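Local structure of mannan endo-1,6-alpha-mannosidase (Chaetomium thermophilum, 6RY0) at residues Y28-K33 against S352-V357; E38-L43 against A397-L402. The protein probably acts on alpha-1,6-mannosidic linkages of unbranched mannans, and as a fungal Dfg5 is thought to help transfer GPI-anchored glycoproteins into the cell wall. All blocks are in the same frame, centred on the assembly; numbering follows the deposited sequence. Where two conformers were deposited one is given.

Contact 1: residues Y28-K33 against S352-V357; sequences YKIDTK and SAEAAV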
# COMPACT_ATOMS: atom_id res chain seq x y z
N TYR A 28 -10.28 -22.99 5.05
CA TYR A 28 -10.15 -22.59 3.67
C TYR A 28 -9.33 -23.58 2.86
O TYR A 28 -8.34 -24.10 3.35
CB TYR A 28 -9.50 -21.22 3.61
CG TYR A 28 -10.38 -20.10 4.13
CD1 TYR A 28 -11.59 -19.84 3.52
CD2 TYR A 28 -10.05 -19.37 5.26
CE1 TYR A 28 -12.41 -18.82 4.00
CE2 TYR A 28 -10.88 -18.37 5.74
CZ TYR A 28 -12.04 -18.08 5.09
OH TYR A 28 -12.88 -17.07 5.53
N LYS A 29 -9.78 -23.82 1.63
CA LYS A 29 -9.06 -24.62 0.66
C LYS A 29 -8.51 -23.71 -0.43
O LYS A 29 -9.19 -22.79 -0.88
CB LYS A 29 -10.01 -25.64 0.02
CG LYS A 29 -10.34 -26.81 0.93
CD LYS A 29 -11.40 -27.70 0.29
CE LYS A 29 -11.46 -29.07 0.92
NZ LYS A 29 -11.61 -29.05 2.38
N ILE A 30 -7.29 -24.00 -0.88
CA ILE A 30 -6.65 -23.16 -1.87
C ILE A 30 -5.88 -23.99 -2.91
O ILE A 30 -4.85 -23.55 -3.43
CB ILE A 30 -5.70 -22.10 -1.24
CG1 ILE A 30 -4.68 -22.73 -0.31
CG2 ILE A 30 -6.54 -21.00 -0.52
CD1 ILE A 30 -3.52 -21.83 0.03
N ASP A 31 -6.37 -25.19 -3.24
CA ASP A 31 -5.62 -26.08 -4.14
C ASP A 31 -6.14 -26.12 -5.56
O ASP A 31 -5.66 -26.90 -6.38
CB ASP A 31 -5.62 -27.49 -3.56
CG ASP A 31 -4.81 -27.57 -2.33
OD1 ASP A 31 -3.75 -26.90 -2.30
OD2 ASP A 31 -5.23 -28.26 -1.38
N THR A 32 -7.14 -25.37 -5.90
CA THR A 32 -7.48 -25.20 -7.30
C THR A 32 -7.90 -23.76 -7.45
O THR A 32 -8.16 -23.08 -6.45
CB THR A 32 -8.67 -26.09 -7.70
OG1 THR A 32 -9.84 -25.60 -7.02
CG2 THR A 32 -8.44 -27.55 -7.36
N LYS A 33 -8.03 -23.32 -8.70
CA LYS A 33 -8.50 -21.99 -8.98
C LYS A 33 -9.85 -21.78 -8.36
O LYS A 33 -10.08 -20.77 -7.71
CB LYS A 33 -8.55 -21.72 -10.49
CG LYS A 33 -9.00 -20.31 -10.87
CD LYS A 33 -9.23 -20.18 -12.36
CE LYS A 33 -9.35 -18.73 -12.79
NZ LYS A 33 -9.72 -18.62 -14.21
N SER A 352 3.56 -18.75 1.88
CA SER A 352 3.14 -17.76 2.86
C SER A 352 1.61 -17.74 2.95
O SER A 352 1.06 -17.70 4.06
CB SER A 352 3.74 -16.40 2.48
OG SER A 352 3.46 -15.42 3.43
N ALA A 353 0.91 -17.78 1.81
CA ALA A 353 -0.54 -17.82 1.81
C ALA A 353 -1.07 -19.14 2.40
O ALA A 353 -2.11 -19.13 3.04
CB ALA A 353 -1.09 -17.65 0.41
N GLU A 354 -0.37 -20.25 2.19
CA GLU A 354 -0.76 -21.50 2.85
C GLU A 354 -0.75 -21.32 4.34
O GLU A 354 -1.66 -21.79 5.03
CB GLU A 354 0.17 -22.65 2.45
CG GLU A 354 -0.02 -23.12 1.05
CD GLU A 354 0.92 -24.22 0.63
OE1 GLU A 354 1.76 -24.65 1.46
OE2 GLU A 354 0.83 -24.66 -0.53
N ALA A 355 0.28 -20.68 4.88
CA ALA A 355 0.35 -20.45 6.31
C ALA A 355 -0.75 -19.51 6.75
O ALA A 355 -1.38 -19.69 7.81
CB ALA A 355 1.72 -19.93 6.69
N ALA A 356 -1.04 -18.48 5.97
CA ALA A 356 -2.13 -17.56 6.29
C ALA A 356 -3.43 -18.33 6.49
O ALA A 356 -4.11 -18.18 7.49
CB ALA A 356 -2.29 -16.53 5.19
N VAL A 357 -3.79 -19.17 5.54
CA VAL A 357 -5.09 -19.85 5.66
C VAL A 357 -5.05 -20.95 6.72
O VAL A 357 -6.07 -21.23 7.34
CB VAL A 357 -5.65 -20.38 4.36
CG1 VAL A 357 -6.00 -19.25 3.41
CG2 VAL A 357 -4.80 -21.41 3.69
O HOH W 1 -8.67 -21.96 7.27

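Contact 2: residues E38-L43 against A397-L402; sequences ESARTL and AAVSSL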
# COMPACT_ATOMS: atom_id res chain seq x y z
N GLU A 38 -13.34 -19.36 -4.16
CA GLU A 38 -14.31 -19.46 -3.09
C GLU A 38 -13.74 -18.94 -1.77
O GLU A 38 -14.43 -18.23 -1.03
CB GLU A 38 -14.80 -20.91 -2.92
CG GLU A 38 -15.74 -21.11 -1.72
CD GLU A 38 -16.23 -22.52 -1.53
OE1 GLU A 38 -16.54 -23.17 -2.57
OE2 GLU A 38 -16.33 -22.97 -0.34
N SER A 39 -12.52 -19.34 -1.44
CA SER A 39 -11.89 -18.85 -0.22
C SER A 39 -11.79 -17.32 -0.24
O SER A 39 -12.10 -16.66 0.75
CB SER A 39 -10.54 -19.49 -0.03
OG SER A 39 -10.70 -20.86 0.27
N ALA A 40 -11.34 -16.77 -1.36
CA ALA A 40 -11.23 -15.31 -1.47
C ALA A 40 -12.59 -14.64 -1.31
O ALA A 40 -12.67 -13.59 -0.67
CB ALA A 40 -10.59 -14.94 -2.81
N ARG A 41 -13.65 -15.22 -1.87
CA ARG A 41 -14.95 -14.60 -1.72
C ARG A 41 -15.40 -14.59 -0.27
O ARG A 41 -15.95 -13.59 0.21
CB ARG A 41 -15.96 -15.33 -2.62
CG ARG A 41 -17.23 -14.59 -2.79
CD ARG A 41 -18.21 -15.29 -3.69
NE ARG A 41 -19.08 -16.18 -2.93
CZ ARG A 41 -20.08 -15.80 -2.13
NH1 ARG A 41 -20.38 -14.50 -1.93
NH2 ARG A 41 -20.79 -16.73 -1.47
N THR A 42 -15.14 -15.67 0.45
CA THR A 42 -15.51 -15.70 1.86
C THR A 42 -14.65 -14.77 2.69
O THR A 42 -15.16 -14.08 3.59
CB THR A 42 -15.42 -17.16 2.38
OG1 THR A 42 -16.21 -18.01 1.55
CG2 THR A 42 -15.85 -17.27 3.82
N LEU A 43 -13.37 -14.68 2.37
CA LEU A 43 -12.49 -13.74 3.05
C LEU A 43 -12.92 -12.30 2.76
O LEU A 43 -12.82 -11.41 3.63
CB LEU A 43 -11.04 -13.96 2.61
CG LEU A 43 -10.41 -15.23 3.19
CD1 LEU A 43 -9.23 -15.65 2.34
CD2 LEU A 43 -10.00 -15.01 4.62
N ALA A 397 -5.76 -10.30 0.95
CA ALA A 397 -4.75 -9.91 -0.02
C ALA A 397 -3.90 -11.10 -0.46
O ALA A 397 -3.66 -11.30 -1.65
CB ALA A 397 -3.87 -8.83 0.60
N ALA A 398 -3.45 -11.89 0.49
CA ALA A 398 -2.57 -13.02 0.18
C ALA A 398 -3.29 -14.07 -0.66
O ALA A 398 -2.73 -14.60 -1.61
CB ALA A 398 -2.02 -13.65 1.46
N VAL A 399 -4.53 -14.39 -0.29
CA VAL A 399 -5.25 -15.43 -1.01
C VAL A 399 -5.65 -14.95 -2.39
O VAL A 399 -5.48 -15.66 -3.39
CB VAL A 399 -6.44 -15.95 -0.17
CG1 VAL A 399 -7.31 -16.89 -0.99
CG2 VAL A 399 -5.93 -16.64 1.08
N SER A 400 -6.19 -13.73 -2.50
CA SER A 400 -6.56 -13.22 -3.81
C SER A 400 -5.38 -13.19 -4.75
O SER A 400 -5.47 -13.51 -5.94
CB SER A 400 -7.16 -11.81 -3.73
OG SER A 400 -8.29 -11.78 -2.90
N SER A 401 -4.22 -12.79 -4.23
CA SER A 401 -3.05 -12.65 -5.08
C SER A 401 -2.51 -13.99 -5.57
O SER A 401 -1.73 -14.01 -6.53
CB SER A 401 -1.98 -11.83 -4.37
OG SER A 401 -2.43 -10.48 -4.25
N LEU A 402 -2.97 -15.12 -5.00
CA LEU A 402 -2.66 -16.42 -5.59
C LEU A 402 -3.19 -16.55 -7.02
O LEU A 402 -2.76 -17.43 -7.73
CB LEU A 402 -3.24 -17.56 -4.75
CG LEU A 402 -2.62 -17.73 -3.36
CD1 LEU A 402 -3.38 -18.79 -2.62
CD2 LEU A 402 -1.12 -18.06 -3.43

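Contact 1: residues Y28-K33 against S352-V357
Val357 O, in the last turn of helix 342-358, accepts a hydrogen bond from a water oxygen 2.7 Å away. The same water accepts from Tyr28 N at 2.9 Å. This water bridge joins the two backbones where the loop just ahead of helix 33-48 packs on helix 342-358, in the (alpha/alpha)6 fold of glycosyl hydrolase family 76. Apart from this bridge the side chains meet through apolar atoms. Tyr28 CB sits against Val357 CB at 4.0 Å, and Val357 CG1 is equally near that methylene, while the ring turns off toward Ser39, Thr42 and Leu43 of helix 33-48. Ile30 fills the other half. Its CG1 stands between the backbone N and the carbonyl carbon (chi1 53°), and the extended chain beyond, chi2 164°, carries CD1 out to the helix, where it meets Val357 CG2 tip to tip at 3.9 Å. The two branches of Val357 thus serve different partners, CG1 the tyrosine and CG2 the isoleucine. Glu354, a turn earlier, contributes only its aliphatic part: its chain slants across the isoleucine. Its carboxylate is engaged beside the contact by Arg350, which also forms a salt bridge with Asp31 and donates to Ile30 O. Shared between the two acids, this arginine probably offsets the repulsion of Asp31 OD1 and Glu354 OE2, 5.4 Å apart. At the Glu354 end, Ile30 CD1 lies 3.9 Å from Glu354 CG and 4.3 Å from Ala353 O.

Contact 2: residues E38-L43 against A397-L402
Val399 pushes its branched side chain toward Ser39, Ala40 and Leu43, on the face that helix 33-48 turns to helix 389-401. The short axes run nearly antiparallel, 151° between their directions and 9.0 Å apart at closest approach, a helix-helix pairing within the (alpha/alpha)6 fold. It brings the first helix of the chain against the last one. Starting at the root of the valine, CB lies 3.8 Å from Leu43 CD1. CG1, anti to the backbone N (chi1 172°), reaches over the backbone of the opposite helix: it comes within 4.0 Å of Ala40 N, and its neighbours there are Ala40 CB at 4.2 Å and Ser39 CB at 4.3 Å. CG2 takes the other direction and presses on Leu43 CD1 at 3.7 Å, the tightest approach of the pair. Leucine and valine side chains cross at about a right angle, and Leu43 CD1 lies against CB, CG1 and CG2 of Val399. Where the helices come nearest, Ala40 faces Ser400, and the small side chains on both sides are consistent with this close approach. Ser400 OG lies 3.9 Å from Ala40 CB and, in the conformer described here, bonds Leu396 O of its own helix; Ser39 OG is likewise taken up by Lys29 O. Although two serines line this buried interface, their polar ends are thus satisfied by partners outside the pair, so the two helices meet mainly through apolar carbon contacts, and van der Waals contact and burial of apolar surface probably account for the pairing.

In the fold
Both contacts are buried and lie away from the calcium sites, with centres about 8 Å apart. Contact 1 is the more peripheral, its centre about 22 Å from that of the chain against about 17 Å for contact 2. The first sets a loop on helix 342-358, the second helix 33-48 on helix 389-401, and the loop of contact 1 leads straight into helix 33-48 of contact 2. They also merge through side chains, since Val357 CG1 packs on Val399 CG2 at 3.5 Å and Tyr28 OH on Thr42 CG2 at 3.4 Å. Water and a neighbouring charge network edge the outer contact, whereas the inner one is mainly apolar, its serine hydroxyls bonded outside the pair.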